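Long-range contacts in alpha-1,6-mannanase (Bacteroides thetaiotaomicron, PDB 4V1S), which probably hydrolyses alpha-1,6-mannosidic linkages of mannan from within the chain, as a family GH76 glycoside hydrolase of a gut symbiont: residues N344-K349 against E359-P364; T48-T53 against V379-Y384. One frame throughout, in Å; residues are numbered along the deposited sequence. Where two conformers were deposited one is given.

Contact 1 (N344-K349 against E359-P364); sequences NFIHNK and EHWGTP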
loop_
_atom_site.group_PDB
_atom_site.type_symbol
_atom_site.label_atom_id
_atom_site.label_comp_id
_atom_site.label_asym_id
_atom_site.label_seq_id
_atom_site.Cartn_x
_atom_site.Cartn_y
_atom_site.Cartn_z
ATOM N N ASN A 344 -1.274 14.104 11.878
ATOM C CA ASN A 344 -1.185 14.672 13.230
ATOM C C ASN A 344 -2.049 13.908 14.198
ATOM O O ASN A 344 -1.649 13.657 15.316
ATOM C CB ASN A 344 -1.555 16.165 13.212
ATOM C CG ASN A 344 -0.511 17.034 12.485
ATOM O OD1 ASN A 344 0.603 16.615 12.205
ATOM N ND2 ASN A 344 -0.890 18.247 12.177
ATOM N N PHE A 345 -3.251 13.535 13.751
ATOM C CA PHE A 345 -4.150 12.743 14.569
ATOM C C PHE A 345 -3.546 11.389 14.940
ATOM O O PHE A 345 -3.646 10.946 16.069
ATOM C CB PHE A 345 -5.496 12.562 13.855
ATOM C CG PHE A 345 -6.490 11.736 14.632
ATOM C CD1 PHE A 345 -7.277 12.299 15.576
ATOM C CD2 PHE A 345 -6.622 10.366 14.365
ATOM C CE1 PHE A 345 -8.214 11.542 16.272
ATOM C CE2 PHE A 345 -7.525 9.589 15.068
ATOM C CZ PHE A 345 -8.334 10.196 16.019
ATOM N N ILE A 346 -2.940 10.710 13.979
ATOM C CA ILE A 346 -2.268 9.458 14.278
ATOM C C ILE A 346 -1.276 9.632 15.431
ATOM O O ILE A 346 -1.296 8.881 16.392
ATOM C CB ILE A 346 -1.558 8.902 13.019
ATOM C CG1 ILE A 346 -2.593 8.551 11.934
ATOM C CG2 ILE A 346 -0.753 7.651 13.381
ATOM C CD1 ILE A 346 -1.943 8.332 10.590
ATOM N N HIS A 347 -0.422 10.626 15.347
ATOM C CA HIS A 347 0.599 10.850 16.400
ATOM C C HIS A 347 0.001 11.298 17.731
ATOM O O HIS A 347 0.371 10.819 18.806
ATOM C CB HIS A 347 1.601 11.860 15.909
ATOM C CG HIS A 347 2.778 12.019 16.809
ATOM N ND1 HIS A 347 2.900 13.063 17.697
ATOM C CD2 HIS A 347 3.861 11.232 16.997
ATOM C CE1 HIS A 347 4.035 12.934 18.364
ATOM N NE2 HIS A 347 4.640 11.838 17.949
ATOM N N ASN A 348 -0.878 12.279 17.645
ATOM C CA ASN A 348 -1.406 12.960 18.822
ATOM C C ASN A 348 -2.491 12.194 19.559
ATOM O O ASN A 348 -2.634 12.346 20.769
ATOM C CB ASN A 348 -1.853 14.374 18.420
ATOM C CG ASN A 348 -0.691 15.236 17.906
ATOM O OD1 ASN A 348 0.508 14.948 18.129
ATOM N ND2 ASN A 348 -1.040 16.300 17.186
ATOM N N LYS A 349 -3.252 11.380 18.835
ATOM C CA LYS A 349 -4.405 10.678 19.406
ATOM C C LYS A 349 -4.347 9.147 19.366
ATOM O O LYS A 349 -4.938 8.476 20.231
ATOM C CB LYS A 349 -5.688 11.160 18.748
ATOM C CG LYS A 349 -6.000 12.610 19.023
ATOM C CD LYS A 349 -6.289 12.801 20.506
ATOM C CE LYS A 349 -6.588 14.245 20.896
ATOM N NZ LYS A 349 -6.975 14.290 22.338
ATOM N N GLU A 359 -4.843 -0.974 15.642
ATOM C CA GLU A 359 -5.239 -1.458 14.330
ATOM C C GLU A 359 -6.072 -0.435 13.539
ATOM O O GLU A 359 -5.834 -0.233 12.333
ATOM C CB GLU A 359 -6.046 -2.733 14.479
ATOM C CG GLU A 359 -6.570 -3.302 13.184
ATOM C CD GLU A 359 -7.011 -4.749 13.283
ATOM O OE1 GLU A 359 -7.215 -5.280 14.404
ATOM O OE2 GLU A 359 -7.203 -5.375 12.225
ATOM N N HIS A 360 -6.998 0.221 14.234
ATOM C CA HIS A 360 -8.003 1.087 13.593
ATOM C C HIS A 360 -7.676 2.564 13.872
ATOM O O HIS A 360 -7.142 2.902 14.937
ATOM C CB HIS A 360 -9.385 0.674 14.114
ATOM C CG HIS A 360 -10.549 1.193 13.320
ATOM N ND1 HIS A 360 -11.199 0.450 12.351
ATOM C CD2 HIS A 360 -11.221 2.366 13.405
ATOM C CE1 HIS A 360 -12.204 1.155 11.869
ATOM N NE2 HIS A 360 -12.232 2.323 12.495
ATOM N N TRP A 361 -7.952 3.442 12.897
ATOM C CA TRP A 361 -7.598 4.852 13.015
ATOM C C TRP A 361 -8.753 5.782 13.385
ATOM O O TRP A 361 -8.593 6.999 13.409
ATOM C CB TRP A 361 -6.946 5.333 11.724
ATOM C CG TRP A 361 -5.512 4.905 11.513
ATOM C CD1 TRP A 361 -4.742 4.098 12.304
ATOM C CD2 TRP A 361 -4.705 5.259 10.395
ATOM N NE1 TRP A 361 -3.481 3.966 11.767
ATOM C CE2 TRP A 361 -3.438 4.657 10.579
ATOM C CE3 TRP A 361 -4.936 6.013 9.239
ATOM C CZ2 TRP A 361 -2.410 4.792 9.644
ATOM C CZ3 TRP A 361 -3.917 6.148 8.300
ATOM C CH2 TRP A 361 -2.645 5.541 8.523
ATOM N N GLY A 362 -9.894 5.208 13.738
ATOM C CA GLY A 362 -11.115 5.995 13.927
ATOM C C GLY A 362 -11.271 6.689 15.266
ATOM O O GLY A 362 -11.958 7.702 15.357
ATOM N N THR A 363 -10.659 6.137 16.323
ATOM C CA THR A 363 -10.950 6.591 17.687
ATOM C C THR A 363 -9.663 6.767 18.505
ATOM O O THR A 363 -8.762 5.930 18.433
ATOM C CB THR A 363 -11.912 5.621 18.390
ATOM O OG1 THR A 363 -11.311 4.345 18.509
ATOM C CG2 THR A 363 -13.168 5.434 17.612
ATOM N N PRO A 364 -9.562 7.861 19.276
ATOM C CA PRO A 364 -8.356 8.037 20.083
ATOM C C PRO A 364 -8.088 6.866 21.012
ATOM O O PRO A 364 -9.015 6.220 21.535
ATOM C CB PRO A 364 -8.640 9.310 20.876
ATOM C CG PRO A 364 -9.607 10.066 20.046
ATOM C CD PRO A 364 -10.453 9.030 19.357
#

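Contact 2 (T48-T53 against V379-Y384); sequences TWCKET and VAAYMY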
loop_
_atom_site.group_PDB
_atom_site.type_symbol
_atom_site.label_atom_id
_atom_site.label_comp_id
_atom_site.label_asym_id
_atom_site.label_seq_id
_atom_site.Cartn_x
_atom_site.Cartn_y
_atom_site.Cartn_z
ATOM N N THR A 48 11.475 12.966 12.818
ATOM C CA THR A 48 11.733 12.388 14.139
ATOM C C THR A 48 10.646 11.401 14.566
ATOM O O THR A 48 10.933 10.345 15.074
ATOM C CB THR A 48 11.926 13.484 15.209
ATOM O OG1 THR A 48 13.137 14.176 14.869
ATOM C CG2 THR A 48 12.060 12.901 16.573
ATOM N N TRP A 49 9.392 11.742 14.312
ATOM C CA TRP A 49 8.316 10.838 14.651
ATOM C C TRP A 49 8.503 9.513 13.948
ATOM O O TRP A 49 8.275 8.478 14.536
ATOM C CB TRP A 49 6.951 11.411 14.268
ATOM C CG TRP A 49 6.550 12.635 15.015
ATOM C CD1 TRP A 49 7.234 13.250 16.011
ATOM C CD2 TRP A 49 5.360 13.394 14.800
ATOM N NE1 TRP A 49 6.537 14.368 16.434
ATOM C CE2 TRP A 49 5.380 14.472 15.709
ATOM C CE3 TRP A 49 4.263 13.253 13.945
ATOM C CZ2 TRP A 49 4.335 15.413 15.782
ATOM C CZ3 TRP A 49 3.238 14.197 14.006
ATOM C CH2 TRP A 49 3.289 15.262 14.919
ATOM N N CYS A 50 8.951 9.567 12.697
ATOM C CA CYS A 50 9.184 8.336 11.946
ATOM C C CYS A 50 10.287 7.529 12.590
ATOM O O CYS A 50 10.109 6.353 12.866
ATOM C CB CYS A 50 9.536 8.639 10.501
ATOM S SG CYS A 50 9.864 7.167 9.504
ATOM N N LYS A 51 11.422 8.160 12.870
ATOM C CA LYS A 51 12.543 7.454 13.506
ATOM C C LYS A 51 12.144 6.883 14.875
ATOM O O LYS A 51 12.521 5.792 15.239
ATOM C CB LYS A 51 13.775 8.363 13.588
ATOM C CG LYS A 51 14.353 8.639 12.198
ATOM C CD LYS A 51 15.271 9.844 12.152
ATOM C CE LYS A 51 16.044 9.972 13.449
ATOM N NZ LYS A 51 17.021 8.873 13.590
ATOM N N GLU A 52 11.369 7.641 15.626
ATOM C CA GLU A 52 10.864 7.155 16.893
ATOM C C GLU A 52 10.059 5.869 16.734
ATOM O O GLU A 52 10.221 4.908 17.506
ATOM C CB GLU A 52 10.057 8.245 17.579
ATOM C CG GLU A 52 10.925 9.353 18.156
ATOM C CD GLU A 52 10.124 10.526 18.724
ATOM O OE1 GLU A 52 8.919 10.649 18.417
ATOM O OE2 GLU A 52 10.701 11.348 19.478
ATOM N N THR A 53 9.157 5.881 15.763
ATOM C CA THR A 53 8.285 4.763 15.515
ATOM C C THR A 53 9.103 3.522 15.118
ATOM O O THR A 53 8.880 2.435 15.625
ATOM C CB THR A 53 7.280 5.095 14.438
ATOM O OG1 THR A 53 6.662 6.359 14.715
ATOM C CG2 THR A 53 6.248 4.027 14.341
ATOM N N VAL A 379 2.719 1.048 9.175
ATOM C CA VAL A 379 1.968 1.994 8.355
ATOM C C VAL A 379 2.088 3.406 8.930
ATOM O O VAL A 379 2.162 4.356 8.191
ATOM C CB VAL A 379 0.534 1.562 8.135
ATOM C CG1 VAL A 379 -0.250 1.464 9.438
ATOM C CG2 VAL A 379 -0.156 2.467 7.150
ATOM N N ALA A 380 2.111 3.536 10.261
ATOM C CA ALA A 380 2.308 4.851 10.876
ATOM C C ALA A 380 3.680 5.434 10.528
ATOM O O ALA A 380 3.782 6.579 10.154
ATOM C CB ALA A 380 2.113 4.782 12.373
ATOM N N ALA A 381 4.728 4.618 10.618
ATOM C CA ALA A 381 6.048 5.062 10.242
ATOM C C ALA A 381 6.076 5.561 8.807
ATOM O O ALA A 381 6.679 6.595 8.507
ATOM C CB ALA A 381 7.063 3.944 10.443
ATOM N N TYR A 382 5.403 4.821 7.909
ATOM C CA TYR A 382 5.337 5.200 6.508
ATOM C C TYR A 382 4.667 6.572 6.326
ATOM O O TYR A 382 5.214 7.460 5.657
ATOM C CB TYR A 382 4.634 4.107 5.717
ATOM C CG TYR A 382 4.270 4.458 4.298
ATOM C CD1 TYR A 382 5.203 5.002 3.442
ATOM C CD2 TYR A 382 2.996 4.196 3.796
ATOM C CE1 TYR A 382 4.870 5.330 2.112
ATOM C CE2 TYR A 382 2.644 4.526 2.500
ATOM C CZ TYR A 382 3.579 5.083 1.642
ATOM O OH TYR A 382 3.198 5.408 0.369
ATOM N N MET A 383 3.540 6.777 7.001
ATOM C CA MET A 383 2.872 8.083 6.959
ATOM C C MET A 383 3.760 9.208 7.470
ATOM O O MET A 383 3.814 10.296 6.879
ATOM C CB MET A 383 1.597 8.046 7.746
ATOM C CG MET A 383 0.521 7.203 7.101
ATOM S SD MET A 383 -0.106 7.792 5.515
ATOM C CE MET A 383 0.920 6.917 4.359
ATOM N N TYR A 384 4.501 8.936 8.531
ATOM C CA TYR A 384 5.382 9.989 9.053
ATOM C C TYR A 384 6.469 10.365 8.070
ATOM O O TYR A 384 6.818 11.536 7.955
ATOM C CB TYR A 384 5.984 9.632 10.424
ATOM C CG TYR A 384 4.991 9.450 11.535
ATOM C CD1 TYR A 384 3.847 10.242 11.628
ATOM C CD2 TYR A 384 5.187 8.467 12.507
ATOM C CE1 TYR A 384 2.905 10.014 12.621
ATOM C CE2 TYR A 384 4.289 8.282 13.572
ATOM C CZ TYR A 384 3.146 9.068 13.609
ATOM O OH TYR A 384 2.242 8.893 14.619
#

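Contact 1 (N344-K349 against E359-P364)
I346 sets its terminal methyl, CD1, over one face of the W361 indole, 3.6 Å from the centroid of the six-membered ring and 13° off the ring normal. It is a CH-pi contact in which the end of the isoleucine chain points onto the indole face. The methyl stands nearest CH2, so it sits a little toward the rim of the indole. Beside it in sequence, F345 meets the backbone of the same loop: its CE2 edge comes to 3.3 Å from W361 O, with the carbonyl oxygen near the ring plane, and CZ touches the proline ring at P364 CD, 4.1 Å away. With CG anti to the backbone N (chi1 179°), F345 swings its ring out from helix 334-350 to the loop, and K349 CB of the same helix lies over the rim of one ring face. At the end of the helix P364 CA offers a CA-H...O contact to K349 O (3.4 Å), and a backbone hydrogen bond between K349 and T365 ties down the next residue of the loop. Outward from this shell, backbone hydrogen bonds of W361 with D311 and of E359 with G313 hold the loop to the residues leading into helix 313-330. The loop thus returns across the helix that precedes it, and its W361 side chain plugs between helices 313-330, 334-350 and 374-394, against F317, I320, L350, V379 and M383.

Contact 2 (T48-T53 against V379-Y384)
Y384 offers one ring face to W49 CB, which stands 4.0 Å from the centroid of the tyrosine ring. The two belong to a nearly antiparallel helix pair, with segment axes 8.2 Å apart at 159°, that brings the first long helix of the chain, 46-61, against the last, 374-394; such closure is consistent with the alpha/alpha-barrel of family GH76. Further out, the six-membered ring of W49 turns its edge to the same tyrosine in an offset edge-to-face pair, planes at 77°, with CE3 3.8 Å from Y384 CE1. A chi1 of -62°, with CG opposite the carbonyl carbon, sends the Y384 ring outward from its helix to W49; A380 O lies against the other face. The tyrosine hydroxyl hydrogen-bonds to Y357 OH, in the loop before helix 374-394. A phenylalanine in place of Y384 would probably leave the Y357 hydroxyl without this partner and weaken the tie between helix 374-394 and the loop. Nearer the backbones, small residues let the helices close in: C50 and A381 have their CA atoms 4.8 Å apart, C50 CB packs on Y384 CB, and T53 CG2 rests on the A381 methyl. H347 stacks on W49 from helix 334-350, while T90 of helix 81-97 adjoins C50. T53 OG1 lies at the edge of the Y384 ring, in its plane, yet turns its proton back to its own helix. T53 OG1 donates to W49 O over 2.7 Å, and T53 N reaches that same oxygen from the opposite face of the carbonyl plane.

Contact 2 is a buried helix-to-helix interface between the two ends of the chain, whereas contact 1 is local and only partly buried, a loop folding back on the helix before it. Helix 334-350 carries one side of contact 1 and also borders contact 2, and the loop of contact 1 leads on to helix 374-394, so the two share a border with centres about 13 Å apart. I346 CG2 lies 3.5 Å from Y384 OH across that border, and W361 CH2 3.8 Å from M383 CG. Aromatic rings serve both, but contact 2 adds a ring-on-ring pair, while contact 1 sets buried rings against a methyl and a carbonyl and ends at exposed K349 and P364.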